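Local coordinates for rhusiopathiae surface protein B (PDB 3V10) that probably binds collagen as a cell-wall-anchored bacterial surface adhesin, of which this chain is the collagen-binding region, at residues E275-S280 and V305-D310; G179-W184 and T267-K272; G48-L53 and H96-F101; S71-L76 and L90-S95. One frame throughout, in Å; residues are numbered along the deposited sequence.

Interaction 1: residues E275-S280 and V305-D310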
loop_
_atom_site.group_PDB
_atom_site.type_symbol
_atom_site.label_atom_id
_atom_site.label_comp_id
_atom_site.label_asym_id
_atom_site.label_seq_id
_atom_site.Cartn_x
_atom_site.Cartn_y
_atom_site.Cartn_z
ATOM N N GLU A 275 -12.221 1.315 2.491
ATOM C CA GLU A 275 -11.435 0.145 2.842
ATOM C C GLU A 275 -10.466 -0.353 1.761
ATOM O O GLU A 275 -9.375 -0.818 2.074
ATOM C CB GLU A 275 -12.385 -0.959 3.261
ATOM C CG GLU A 275 -13.387 -0.497 4.312
ATOM C CD GLU A 275 -13.310 -1.318 5.607
ATOM O OE1 GLU A 275 -13.716 -0.833 6.701
ATOM O OE2 GLU A 275 -12.843 -2.474 5.532
ATOM N N ASN A 276 -10.869 -0.255 0.497
ATOM C CA ASN A 276 -10.006 -0.677 -0.614
ATOM C C ASN A 276 -10.133 0.283 -1.794
ATOM O O ASN A 276 -11.199 0.846 -2.023
ATOM C CB ASN A 276 -10.362 -2.089 -1.108
ATOM C CG ASN A 276 -10.394 -3.113 0.003
ATOM O OD1 ASN A 276 -11.454 -3.411 0.554
ATOM N ND2 ASN A 276 -9.233 -3.652 0.344
ATOM N N TYR A 277 -9.043 0.475 -2.530
ATOM C CA TYR A 277 -9.046 1.342 -3.711
ATOM C C TYR A 277 -8.915 0.387 -4.882
ATOM O O TYR A 277 -7.853 -0.187 -5.108
ATOM C CB TYR A 277 -7.871 2.316 -3.662
ATOM C CG TYR A 277 -7.984 3.287 -2.510
ATOM C CD1 TYR A 277 -8.905 4.336 -2.542
ATOM C CD2 TYR A 277 -7.217 3.120 -1.359
ATOM C CE1 TYR A 277 -9.063 5.192 -1.451
ATOM C CE2 TYR A 277 -7.369 3.964 -0.266
ATOM C CZ TYR A 277 -8.288 4.994 -0.313
ATOM O OH TYR A 277 -8.423 5.818 0.784
ATOM N N LYS A 278 -10.008 0.217 -5.619
ATOM C CA LYS A 278 -10.036 -0.729 -6.727
ATOM C C LYS A 278 -9.789 -0.164 -8.114
ATOM O O LYS A 278 -9.867 1.038 -8.345
ATOM C CB LYS A 278 -11.383 -1.455 -6.745
ATOM C CG LYS A 278 -11.801 -2.047 -5.409
ATOM C CD LYS A 278 -13.150 -2.748 -5.518
ATOM C CE LYS A 278 -13.615 -3.265 -4.164
ATOM N NZ LYS A 278 -13.880 -2.158 -3.213
ATOM N N ASN A 279 -9.503 -1.077 -9.037
ATOM C CA ASN A 279 -9.282 -0.744 -10.431
ATOM C C ASN A 279 -9.654 -1.997 -11.212
ATOM O O ASN A 279 -9.186 -3.091 -10.898
ATOM C CB ASN A 279 -7.819 -0.385 -10.686
ATOM C CG ASN A 279 -7.581 0.090 -12.103
ATOM O OD1 ASN A 279 -8.283 0.967 -12.602
ATOM N ND2 ASN A 279 -6.586 -0.485 -12.757
ATOM N N SER A 280 -10.506 -1.841 -12.213
ATOM C CA SER A 280 -10.913 -2.982 -13.017
ATOM C C SER A 280 -10.635 -2.642 -14.470
ATOM O O SER A 280 -10.632 -1.473 -14.842
ATOM C CB SER A 280 -12.399 -3.286 -12.807
ATOM O OG SER A 280 -13.230 -2.225 -13.249
ATOM N N VAL A 305 -5.867 -1.929 -3.854
ATOM C CA VAL A 305 -4.883 -1.634 -2.827
ATOM C C VAL A 305 -5.653 -1.401 -1.536
ATOM O O VAL A 305 -6.585 -0.594 -1.491
ATOM C CB VAL A 305 -4.058 -0.362 -3.174
ATOM C CG1 VAL A 305 -3.012 -0.100 -2.090
ATOM C CG2 VAL A 305 -3.375 -0.535 -4.520
ATOM N N VAL A 306 -5.282 -2.126 -0.486
ATOM C CA VAL A 306 -5.944 -1.964 0.799
ATOM C C VAL A 306 -5.563 -0.592 1.337
ATOM O O VAL A 306 -4.429 -0.143 1.155
ATOM C CB VAL A 306 -5.501 -3.061 1.798
ATOM C CG1 VAL A 306 -6.118 -2.808 3.162
ATOM C CG2 VAL A 306 -5.934 -4.428 1.284
ATOM N N ASN A 307 -6.522 0.073 1.975
ATOM C CA ASN A 307 -6.315 1.404 2.547
ATOM C C ASN A 307 -4.974 1.465 3.263
ATOM O O ASN A 307 -4.708 0.687 4.181
ATOM C CB ASN A 307 -7.453 1.742 3.517
ATOM C CG ASN A 307 -7.365 3.158 4.050
ATOM O OD1 ASN A 307 -6.426 3.505 4.760
ATOM N ND2 ASN A 307 -8.348 3.986 3.706
ATOM N N MET A 308 -4.138 2.411 2.848
ATOM C CA MET A 308 -2.807 2.546 3.418
ATOM C C MET A 308 -2.603 3.726 4.368
ATOM O O MET A 308 -1.464 4.059 4.715
ATOM C CB MET A 308 -1.776 2.596 2.280
ATOM C CG MET A 308 -1.947 3.718 1.238
ATOM S SD MET A 308 -3.312 3.597 0.003
ATOM C CE MET A 308 -3.880 5.250 0.117
ATOM N N PHE A 309 -3.697 4.341 4.809
ATOM C CA PHE A 309 -3.616 5.491 5.713
ATOM C C PHE A 309 -3.563 5.122 7.193
ATOM O O PHE A 309 -4.274 4.229 7.651
ATOM C CB PHE A 309 -4.813 6.426 5.492
ATOM C CG PHE A 309 -4.762 7.193 4.196
ATOM C CD1 PHE A 309 -3.876 8.256 4.035
ATOM C CD2 PHE A 309 -5.617 6.872 3.150
ATOM C CE1 PHE A 309 -3.846 8.994 2.844
ATOM C CE2 PHE A 309 -5.597 7.601 1.955
ATOM C CZ PHE A 309 -4.711 8.665 1.804
ATOM N N ASP A 310 -2.716 5.823 7.937
ATOM C CA ASP A 310 -2.619 5.606 9.373
ATOM C C ASP A 310 -3.736 6.438 9.972
ATOM O O ASP A 310 -4.137 7.448 9.400
ATOM C CB ASP A 310 -1.275 6.111 9.908
ATOM C CG ASP A 310 -0.101 5.379 9.306
ATOM O OD1 ASP A 310 0.063 4.188 9.629
ATOM O OD2 ASP A 310 0.649 5.984 8.505
#
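Glu275 meets Asn307 through its backbone: Glu275 O accepts from Asn307 N at 3.0 Å, the donor lying well above the carbonyl plane. Asn307 is already past the end of strand 303-306. Asn276 faces Val306 as an antiparallel non-hydrogen-bonded pair; the two side chains run side by side, and ND2 of Asn276 lies 3.5 Å from CG2 of Val306 on a partly exposed face. Tyr277 is locked to Val305 by both bonds of a hydrogen-bonded pair, Tyr277 N to Val305 O and Val305 N to Tyr277 O, each 2.9 Å.

With CG beside its own backbone N (chi1 -65°), the Tyr277 ring lies along the departing chain. Met308 crosses it at about a right angle, CE 3.7 Å from Tyr277 CE2, with its sulfur in an oblique Met-aromatic contact. The Tyr277 hydroxyl lies at the Phe309 ring edge and bonds to Asp271 O, so tyrosine supplies both apolar bulk and a buried polar end. Asn307 forms an Asx turn, its OD1 receiving Phe309 N at 2.9 Å, while ND2 bonds to Lys272 O and Leu274 O.

Strands 276-286 and 303-306 thus pair in one sheet, with Tyr277 and Val305 packing onto Met181 of strand 180-187 in the facing sheet.

Interaction 2: residues G179-W184 and T267-K272; sequences GDMNWW and TRAFDK
Arg268 reaches Asp180 because its CG is anti to the backbone N (chi1 -179°) and its chain then bends at chi3 (-62°), turning the guanidinium side-on to the carboxylate. The two flat groups are nearly coplanar: NE meets OD1 of Asp180 at 2.7 Å and NH2 meets OD2 at 2.9 Å, both through syn lone pairs, which fixes the rotation of each group.

On the other face, Thr267 holds OG1 between its backbone N and carbonyl carbon (chi1 66°), where Trp183 NE1 donates to it at 2.9 Å from the indole edge. Threonine suits the place because its hydroxyl can accept from the indole while its methyl, CG2, packs off the ring plane near NE1 and CD1. His208 ND1 also hydrogen-bonds OG1. Met181 bends its end toward the small Ala269, CE to CB 3.9 Å.

Met181 and Thr267 exchange both backbone bonds of an antiparallel pair, and Gly179 O receives Ala269 N at 3.0 Å. Glycine fits at 179, where its positive phi would press a side chain against the preceding carbonyl.

Pairing with a two-pronged arginine probably favours the ionised form of buried Asp180, while Trp183 NE1 is satisfied within the buried face by Thr267 OG1, shared with His208.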
loop_
_atom_site.group_PDB
_atom_site.type_symbol
_atom_site.label_atom_id
_atom_site.label_comp_id
_atom_site.label_asym_id
_atom_site.label_seq_id
_atom_site.Cartn_x
_atom_site.Cartn_y
_atom_site.Cartn_z
ATOM N N GLY A 179 -0.584 9.007 0.103
ATOM C CA GLY A 179 -1.955 9.066 -0.361
ATOM C C GLY A 179 -2.098 8.657 -1.816
ATOM O O GLY A 179 -3.212 8.507 -2.319
ATOM N N ASP A 180 -0.969 8.480 -2.495
ATOM C CA ASP A 180 -0.971 8.085 -3.900
ATOM C C ASP A 180 -0.736 6.586 -4.039
ATOM O O ASP A 180 -0.263 5.930 -3.106
ATOM C CB ASP A 180 0.113 8.850 -4.673
ATOM C CG ASP A 180 -0.334 10.242 -5.102
ATOM O OD1 ASP A 180 -1.309 10.769 -4.527
ATOM O OD2 ASP A 180 0.309 10.816 -6.012
ATOM N N MET A 181 -1.084 6.056 -5.207
ATOM C CA MET A 181 -0.927 4.639 -5.520
ATOM C C MET A 181 -0.332 4.518 -6.922
ATOM O O MET A 181 -0.604 5.351 -7.784
ATOM C CB MET A 181 -2.287 3.936 -5.467
ATOM C CG MET A 181 -2.842 3.800 -4.062
ATOM S SD MET A 181 -4.625 3.492 -3.931
ATOM C CE MET A 181 -5.214 5.194 -4.015
ATOM N N ASN A 182 0.478 3.486 -7.146
ATOM C CA ASN A 182 1.104 3.284 -8.447
ATOM C C ASN A 182 0.487 2.070 -9.117
ATOM O O ASN A 182 0.201 1.074 -8.455
ATOM C CB ASN A 182 2.611 3.074 -8.289
ATOM C CG ASN A 182 3.271 4.199 -7.519
ATOM O OD1 ASN A 182 3.099 5.370 -7.851
ATOM N ND2 ASN A 182 4.031 3.850 -6.485
ATOM N N TRP A 183 0.281 2.156 -10.426
ATOM C CA TRP A 183 -0.332 1.052 -11.160
ATOM C C TRP A 183 0.433 0.636 -12.406
ATOM O O TRP A 183 1.157 1.433 -13.001
ATOM C CB TRP A 183 -1.770 1.415 -11.538
ATOM C CG TRP A 183 -2.567 1.920 -10.381
ATOM C CD1 TRP A 183 -2.560 3.187 -9.878
ATOM C CD2 TRP A 183 -3.445 1.160 -9.543
ATOM N NE1 TRP A 183 -3.375 3.266 -8.779
ATOM C CE2 TRP A 183 -3.931 2.036 -8.548
ATOM C CE3 TRP A 183 -3.866 -0.175 -9.532
ATOM C CZ2 TRP A 183 -4.821 1.620 -7.552
ATOM C CZ3 TRP A 183 -4.753 -0.588 -8.541
ATOM C CH2 TRP A 183 -5.219 0.304 -7.565
ATOM N N TRP A 184 0.248 -0.625 -12.798
ATOM C CA TRP A 184 0.916 -1.204 -13.961
ATOM C C TRP A 184 -0.027 -2.008 -14.842
ATOM O O TRP A 184 -0.704 -2.906 -14.352
ATOM C CB TRP A 184 2.020 -2.176 -13.520
ATOM C CG TRP A 184 3.215 -1.558 -12.886
ATOM C CD1 TRP A 184 4.399 -1.258 -13.494
ATOM C CD2 TRP A 184 3.356 -1.168 -11.516
ATOM N NE1 TRP A 184 5.269 -0.709 -12.589
ATOM C CE2 TRP A 184 4.655 -0.640 -11.366
ATOM C CE3 TRP A 184 2.509 -1.213 -10.401
ATOM C CZ2 TRP A 184 5.133 -0.157 -10.141
ATOM C CZ3 TRP A 184 2.981 -0.732 -9.181
ATOM C CH2 TRP A 184 4.284 -0.211 -9.065
ATOM N N THR A 267 -2.619 7.113 -9.097
ATOM C CA THR A 267 -3.940 7.592 -8.728
ATOM C C THR A 267 -3.751 8.219 -7.354
ATOM O O THR A 267 -2.756 7.956 -6.675
ATOM C CB THR A 267 -5.002 6.480 -8.651
ATOM O OG1 THR A 267 -4.695 5.582 -7.580
ATOM C CG2 THR A 267 -5.079 5.736 -9.974
ATOM N N ARG A 268 -4.700 9.054 -6.956
ATOM C CA ARG A 268 -4.625 9.744 -5.681
ATOM C C ARG A 268 -5.926 9.551 -4.933
ATOM O O ARG A 268 -6.999 9.815 -5.468
ATOM C CB ARG A 268 -4.357 11.230 -5.934
ATOM C CG ARG A 268 -4.215 12.098 -4.699
ATOM C CD ARG A 268 -3.514 13.393 -5.081
ATOM N NE ARG A 268 -2.178 13.104 -5.591
ATOM C CZ ARG A 268 -1.417 13.955 -6.268
ATOM N NH1 ARG A 268 -1.848 15.184 -6.532
ATOM N NH2 ARG A 268 -0.222 13.566 -6.692
ATOM N N ALA A 269 -5.826 9.072 -3.698
ATOM C CA ALA A 269 -7.003 8.847 -2.874
ATOM C C ALA A 269 -7.616 10.174 -2.433
ATOM O O ALA A 269 -6.897 11.116 -2.100
ATOM C CB ALA A 269 -6.624 8.015 -1.646
ATOM N N PHE A 270 -8.944 10.251 -2.456
ATOM C CA PHE A 270 -9.635 11.452 -2.005
ATOM C C PHE A 270 -10.639 11.063 -0.926
ATOM O O PHE A 270 -11.099 11.917 -0.165
ATOM C CB PHE A 270 -10.307 12.187 -3.173
ATOM C CG PHE A 270 -11.372 11.399 -3.870
ATOM C CD1 PHE A 270 -12.625 11.222 -3.291
ATOM C CD2 PHE A 270 -11.131 10.860 -5.130
ATOM C CE1 PHE A 270 -13.623 10.522 -3.961
ATOM C CE2 PHE A 270 -12.119 10.162 -5.803
ATOM C CZ PHE A 270 -13.367 9.992 -5.224
ATOM N N ASP A 271 -10.979 9.775 -0.866
ATOM C CA ASP A 271 -11.868 9.266 0.176
ATOM C C ASP A 271 -10.930 8.526 1.124
ATOM O O ASP A 271 -10.573 7.368 0.882
ATOM C CB ASP A 271 -12.909 8.279 -0.372
ATOM C CG ASP A 271 -13.970 7.923 0.662
ATOM O OD1 ASP A 271 -13.616 7.836 1.853
ATOM O OD2 ASP A 271 -15.150 7.734 0.294
ATOM N N LYS A 272 -10.526 9.203 2.194
ATOM C CA LYS A 272 -9.598 8.660 3.191
ATOM C C LYS A 272 -10.045 7.427 3.954
ATOM O O LYS A 272 -9.222 6.725 4.522
ATOM C CB LYS A 272 -9.252 9.768 4.200
ATOM C CG LYS A 272 -7.960 9.594 4.969
ATOM C CD LYS A 272 -6.767 9.880 4.063
ATOM C CE LYS A 272 -6.912 11.187 3.201
ATOM N NZ LYS A 272 -7.658 11.149 1.881
#

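Interaction 3: residues G48-L53 and H96-F101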
loop_
_atom_site.group_PDB
_atom_site.type_symbol
_atom_site.label_atom_id
_atom_site.label_comp_id
_atom_site.label_asym_id
_atom_site.label_seq_id
_atom_site.Cartn_x
_atom_site.Cartn_y
_atom_site.Cartn_z
ATOM N N GLY A 48 3.659 15.808 26.851
ATOM C CA GLY A 48 5.038 15.365 26.792
ATOM C C GLY A 48 5.211 13.885 27.091
ATOM O O GLY A 48 6.200 13.284 26.670
ATOM N N ASP A 49 4.275 13.292 27.833
ATOM C CA ASP A 49 4.371 11.864 28.124
ATOM C C ASP A 49 4.274 11.187 26.763
ATOM O O ASP A 49 3.683 11.740 25.835
ATOM C CB ASP A 49 3.230 11.392 29.035
ATOM C CG ASP A 49 3.343 11.930 30.454
ATOM O OD1 ASP A 49 4.428 12.433 30.835
ATOM O OD2 ASP A 49 2.343 11.832 31.198
ATOM N N PHE A 50 4.835 9.992 26.648
ATOM C CA PHE A 50 4.860 9.297 25.366
ATOM C C PHE A 50 5.047 7.792 25.485
ATOM O O PHE A 50 5.208 7.248 26.571
ATOM C CB PHE A 50 6.044 9.823 24.561
ATOM C CG PHE A 50 7.371 9.576 25.235
ATOM C CD1 PHE A 50 7.798 10.390 26.280
ATOM C CD2 PHE A 50 8.163 8.487 24.870
ATOM C CE1 PHE A 50 8.992 10.124 26.957
ATOM C CE2 PHE A 50 9.356 8.211 25.540
ATOM C CZ PHE A 50 9.771 9.033 26.586
ATOM N N PHE A 51 5.018 7.133 24.330
ATOM C CA PHE A 51 5.299 5.714 24.224
ATOM C C PHE A 51 5.788 5.482 22.807
ATOM O O PHE A 51 5.447 6.232 21.887
ATOM C CB PHE A 51 4.105 4.799 24.570
ATOM C CG PHE A 51 2.870 5.014 23.741
ATOM C CD1 PHE A 51 1.817 5.768 24.235
ATOM C CD2 PHE A 51 2.717 4.375 22.514
ATOM C CE1 PHE A 51 0.618 5.880 23.521
ATOM C CE2 PHE A 51 1.531 4.478 21.797
ATOM C CZ PHE A 51 0.479 5.230 22.299
ATOM N N ASP A 52 6.614 4.463 22.651
ATOM C CA ASP A 52 7.195 4.148 21.363
ATOM C C ASP A 52 6.838 2.780 20.839
ATOM O O ASP A 52 6.814 1.798 21.583
ATOM C CB ASP A 52 8.715 4.273 21.456
ATOM C CG ASP A 52 9.158 5.688 21.739
ATOM O OD1 ASP A 52 8.919 6.561 20.877
ATOM O OD2 ASP A 52 9.736 5.934 22.819
ATOM N N LEU A 53 6.580 2.722 19.538
ATOM C CA LEU A 53 6.250 1.471 18.875
ATOM C C LEU A 53 7.452 1.097 18.012
ATOM O O LEU A 53 8.073 1.964 17.396
ATOM C CB LEU A 53 5.006 1.653 17.998
ATOM C CG LEU A 53 3.771 2.193 18.728
ATOM C CD1 LEU A 53 2.614 2.362 17.748
ATOM C CD2 LEU A 53 3.386 1.244 19.845
ATOM N N HIS A 96 10.378 2.915 13.640
ATOM C CA HIS A 96 10.042 3.473 14.947
ATOM C C HIS A 96 8.917 4.496 14.837
ATOM O O HIS A 96 8.996 5.411 14.029
ATOM C CB HIS A 96 11.267 4.164 15.559
ATOM C CG HIS A 96 12.416 3.244 15.824
ATOM N ND1 HIS A 96 12.433 2.360 16.882
ATOM C CD2 HIS A 96 13.594 3.082 15.178
ATOM C CE1 HIS A 96 13.576 1.695 16.876
ATOM N NE2 HIS A 96 14.297 2.114 15.853
ATOM N N ILE A 97 7.886 4.339 15.659
ATOM C CA ILE A 97 6.753 5.263 15.667
ATOM C C ILE A 97 6.648 5.849 17.069
ATOM O O ILE A 97 6.580 5.110 18.055
ATOM C CB ILE A 97 5.429 4.541 15.332
ATOM C CG1 ILE A 97 5.619 3.619 14.125
ATOM C CG2 ILE A 97 4.344 5.568 15.055
ATOM C CD1 ILE A 97 6.011 4.335 12.864
ATOM N N HIS A 98 6.627 7.176 17.149
ATOM C CA HIS A 98 6.580 7.886 18.421
ATOM C C HIS A 98 5.228 8.541 18.662
ATOM O O HIS A 98 4.682 9.194 17.775
ATOM C CB HIS A 98 7.684 8.962 18.428
ATOM C CG HIS A 98 7.822 9.711 19.721
ATOM N ND1 HIS A 98 8.424 9.171 20.839
ATOM C CD2 HIS A 98 7.487 10.982 20.056
ATOM C CE1 HIS A 98 8.458 10.076 21.802
ATOM N NE2 HIS A 98 7.896 11.183 21.354
ATOM N N PHE A 99 4.674 8.345 19.851
ATOM C CA PHE A 99 3.412 8.988 20.191
ATOM C C PHE A 99 3.669 9.898 21.380
ATOM O O PHE A 99 4.271 9.471 22.363
ATOM C CB PHE A 99 2.332 7.966 20.557
ATOM C CG PHE A 99 1.054 8.596 21.051
ATOM C CD1 PHE A 99 0.931 9.018 22.374
ATOM C CD2 PHE A 99 -0.010 8.809 20.184
ATOM C CE1 PHE A 99 -0.226 9.643 22.825
ATOM C CE2 PHE A 99 -1.183 9.436 20.626
ATOM C CZ PHE A 99 -1.288 9.853 21.950
ATOM N N GLU A 100 3.224 11.148 21.285
ATOM C CA GLU A 100 3.400 12.110 22.368
ATOM C C GLU A 100 2.092 12.841 22.661
ATOM O O GLU A 100 1.376 13.243 21.745
ATOM C CB GLU A 100 4.493 13.129 22.009
ATOM C CG GLU A 100 4.664 14.247 23.033
ATOM C CD GLU A 100 5.720 15.263 22.625
ATOM O OE1 GLU A 100 5.672 15.734 21.469
ATOM O OE2 GLU A 100 6.589 15.599 23.459
ATOM N N PHE A 101 1.781 12.992 23.944
ATOM C CA PHE A 101 0.576 13.690 24.366
ATOM C C PHE A 101 0.808 15.195 24.257
ATOM O O PHE A 101 1.864 15.693 24.639
ATOM C CB PHE A 101 0.241 13.320 25.815
ATOM C CG PHE A 101 -0.324 11.934 25.976
ATOM C CD1 PHE A 101 -1.662 11.682 25.699
ATOM C CD2 PHE A 101 0.483 10.883 26.402
ATOM C CE1 PHE A 101 -2.195 10.405 25.845
ATOM C CE2 PHE A 101 -0.041 9.596 26.551
ATOM C CZ PHE A 101 -1.384 9.359 26.272
HETATM O O HOH W 1 8.497 13.958 25.530
HETATM O O HOH W 2 10.263 3.043 18.518
#
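Asp52 and His98, a non-hydrogen-bonded antiparallel pair, make the polar side-chain bond of this contact. His98 ND1 donates to Asp52 OD1 at 2.7 Å and nearly straight (163°), the oxygen lying in the imidazole plane and being approached on its syn side, somewhat out of the carboxylate plane. A carboxylate neighbour fixes the ring's rotation and would be expected to favour a protonated histidine.

Backbone bonds supply the frame. Leu53 and Ile97 are joined in both directions, with Leu53 N to Ile97 O at 2.8 Å; Phe99 N binds Phe51 O; and where the first segment is still loop, before strand 50-54 begins, Phe101 N binds Asp49 O while Gly48 N binds Phe101 O at 2.9 Å. Gly48 has a positive phi, a conformation that suits a residue without a side chain.

Aromatic contacts dominate the buried face. Phe51 places CG between its backbone N and carbonyl carbon (chi1 58°), bringing the face of its ring against CB of Phe99, which sits 3.8 Å from the centroid; the ring planes are near parallel but slid apart, with Phe51 CE1 3.4 Å from Phe99 CD1. Leu53 and Ile97 extend this layer.

Two waters bridge the segments: one joins Gly48 O to Glu100 OE2, the latter by a long bond, and another joins Leu53 O to His96 ND1.

Strand 96-101 lies between strands 50-54 and 85-93 in its sheet. Phe51 and Phe99 meet Phe34 of strand 28-35 edge-to-face and pack on Ile115 of strand 112-123.

Interaction 4: residues S71-L76 and L90-S95; sequences SKMPVL and LTFNGS
Met73 and Leu90 lie side by side and point the same way, as cross-strand partners in an antiparallel pair do. Met73 keeps its backbone N and CG anti to each other (chi1 178°) and runs straight before bending at its last torsion, which brings CE to 3.6 Å from CD1 of Leu90. A long, flexible thioether can follow a leucine branch in this way without demanding exact shape. Val75 comes at a slant from further along the strand and sets CG2 3.9 Å from Leu90 CG, so leucine is flanked by two apolar neighbours of the same segment.

Phe92 turns an edge to the opposite strand: CB of Met73 lies in the plane of its ring, 3.7 Å from CE2, and the carbonyl oxygen of Ser71 also lies near that edge. Ser71, small and partly exposed, brings its CB near the ring; its hydroxyl bonds to Ala68 O.

On the other face Lys72 and Thr91 run alongside each other. The lysine methylenes pass the threonine branches, CG 3.7 Å from Thr91 OG1, and carry NZ to Gly70 O, so an amphipathic side chain suits this solvent-facing position.

Backbone bonds set the register. Leu90 N to Met73 O is 2.8 Å and almost linear at 179°, Met73 N returns to Leu90 O, and Phe92 N binds Ser71 O at 2.9 Å; the reciprocal bond from Ser71 N is weak.

This is the two-stranded ladder of a beta hairpin, strands 71-77 and 85-93, in the Ig-like domain. Strand 311-315 runs parallel to 71-77 on its other side, consistent with the latch of the collagen hug model.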
loop_
_atom_site.group_PDB
_atom_site.type_symbol
_atom_site.label_atom_id
_atom_site.label_comp_id
_atom_site.label_asym_id
_atom_site.label_seq_id
_atom_site.Cartn_x
_atom_site.Cartn_y
_atom_site.Cartn_z
ATOM N N SER A 71 7.951 12.296 9.644
ATOM C CA SER A 71 6.600 12.737 9.302
ATOM C C SER A 71 5.747 12.820 10.565
ATOM O O SER A 71 5.906 12.012 11.476
ATOM C CB SER A 71 5.965 11.766 8.301
ATOM O OG SER A 71 6.670 11.776 7.074
ATOM N N LYS A 72 4.850 13.800 10.619
ATOM C CA LYS A 72 3.984 13.981 11.783
ATOM C C LYS A 72 2.501 13.930 11.428
ATOM O O LYS A 72 2.091 14.352 10.345
ATOM C CB LYS A 72 4.271 15.324 12.462
ATOM C CG LYS A 72 5.436 15.333 13.437
ATOM C CD LYS A 72 6.771 15.236 12.738
ATOM C CE LYS A 72 7.897 15.608 13.690
ATOM N NZ LYS A 72 9.217 15.543 13.023
ATOM N N MET A 73 1.700 13.422 12.358
ATOM C CA MET A 73 0.256 13.328 12.173
ATOM C C MET A 73 -0.412 13.674 13.501
ATOM O O MET A 73 -0.042 13.145 14.545
ATOM C CB MET A 73 -0.144 11.907 11.744
ATOM C CG MET A 73 -1.648 11.699 11.578
ATOM S SD MET A 73 -2.167 10.030 11.074
ATOM C CE MET A 73 -2.553 9.312 12.638
ATOM N N PRO A 74 -1.390 14.586 13.484
ATOM C CA PRO A 74 -2.042 14.924 14.748
ATOM C C PRO A 74 -3.022 13.841 15.170
ATOM O O PRO A 74 -3.544 13.104 14.331
ATOM C CB PRO A 74 -2.750 16.238 14.427
ATOM C CG PRO A 74 -3.140 16.044 12.986
ATOM C CD PRO A 74 -1.890 15.432 12.384
ATOM N N VAL A 75 -3.246 13.720 16.474
ATOM C CA VAL A 75 -4.212 12.754 16.976
ATOM C C VAL A 75 -5.249 13.617 17.676
ATOM O O VAL A 75 -4.963 14.258 18.687
ATOM C CB VAL A 75 -3.582 11.770 17.968
ATOM C CG1 VAL A 75 -4.606 10.727 18.366
ATOM C CG2 VAL A 75 -2.380 11.094 17.334
ATOM N N LEU A 76 -6.453 13.642 17.119
ATOM C CA LEU A 76 -7.523 14.480 17.642
ATOM C C LEU A 76 -8.533 13.807 18.560
ATOM O O LEU A 76 -8.713 12.589 18.537
ATOM C CB LEU A 76 -8.274 15.109 16.466
ATOM C CG LEU A 76 -7.389 15.732 15.385
ATOM C CD1 LEU A 76 -8.237 16.142 14.192
ATOM C CD2 LEU A 76 -6.649 16.926 15.971
ATOM N N LEU A 90 1.655 11.890 16.415
ATOM C CA LEU A 90 2.384 10.696 16.012
ATOM C C LEU A 90 3.512 11.080 15.073
ATOM O O LEU A 90 3.300 11.812 14.103
ATOM C CB LEU A 90 1.472 9.708 15.283
ATOM C CG LEU A 90 0.567 8.792 16.101
ATOM C CD1 LEU A 90 -0.359 8.046 15.156
ATOM C CD2 LEU A 90 1.414 7.814 16.911
ATOM N N THR A 91 4.706 10.585 15.365
ATOM C CA THR A 91 5.858 10.851 14.517
ATOM C C THR A 91 6.319 9.517 13.949
ATOM O O THR A 91 6.608 8.575 14.687
ATOM C CB THR A 91 7.008 11.509 15.301
ATOM O OG1 THR A 91 6.580 12.785 15.797
ATOM C CG2 THR A 91 8.220 11.705 14.385
ATOM N N PHE A 92 6.375 9.437 12.624
ATOM C CA PHE A 92 6.778 8.208 11.948
ATOM C C PHE A 92 8.262 8.276 11.603
ATOM O O PHE A 92 8.684 9.112 10.802
ATOM C CB PHE A 92 5.928 8.028 10.685
ATOM C CG PHE A 92 4.449 8.012 10.958
ATOM C CD1 PHE A 92 3.785 6.820 11.228
ATOM C CD2 PHE A 92 3.731 9.199 11.011
ATOM C CE1 PHE A 92 2.426 6.817 11.551
ATOM C CE2 PHE A 92 2.377 9.204 11.332
ATOM C CZ PHE A 92 1.724 8.009 11.605
ATOM N N ASN A 93 9.042 7.389 12.218
ATOM C CA ASN A 93 10.487 7.342 12.011
ATOM C C ASN A 93 10.943 5.958 11.545
ATOM O O ASN A 93 11.623 5.239 12.282
ATOM C CB ASN A 93 11.203 7.707 13.316
ATOM C CG ASN A 93 10.899 9.129 13.776
ATOM O OD1 ASN A 93 10.702 9.379 14.968
ATOM N ND2 ASN A 93 10.867 10.066 12.836
ATOM N N GLY A 94 10.564 5.591 10.322
ATOM C CA GLY A 94 10.943 4.293 9.785
ATOM C C GLY A 94 10.253 3.154 10.514
ATOM O O GLY A 94 9.022 3.030 10.484
ATOM N N SER A 95 11.045 2.318 11.177
ATOM C CA SER A 95 10.502 1.188 11.933
ATOM C C SER A 95 10.093 1.654 13.329
ATOM O O SER A 95 9.527 0.888 14.108
ATOM C CB SER A 95 11.545 0.071 12.056
ATOM O OG SER A 95 11.923 -0.439 10.782
#

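Overall arrangement
Interactions 1 and 2 are buried and belong to the facing sheets of the collagen-binding family domain; Tyr277 CB and Met181 SD meet where the two sheets pack. Interactions 3 and 4 lie in the Ig-like domain, are partly buried and share one sheet, strands 85-93 and 96-101 being joined by His98 O and Thr91 N. Chemistry follows place: interaction 2 joins a buried aspartate to an exposed arginine and adds an indole bond, interaction 1 is a short ladder giving way to turns, interaction 3 separates an aromatic layer from a polar, hydrated face, and interaction 4 is mostly aliphatic. Segment 305-310 links the domains, its Asp310 packing on Phe92 and Met73 of interaction 4.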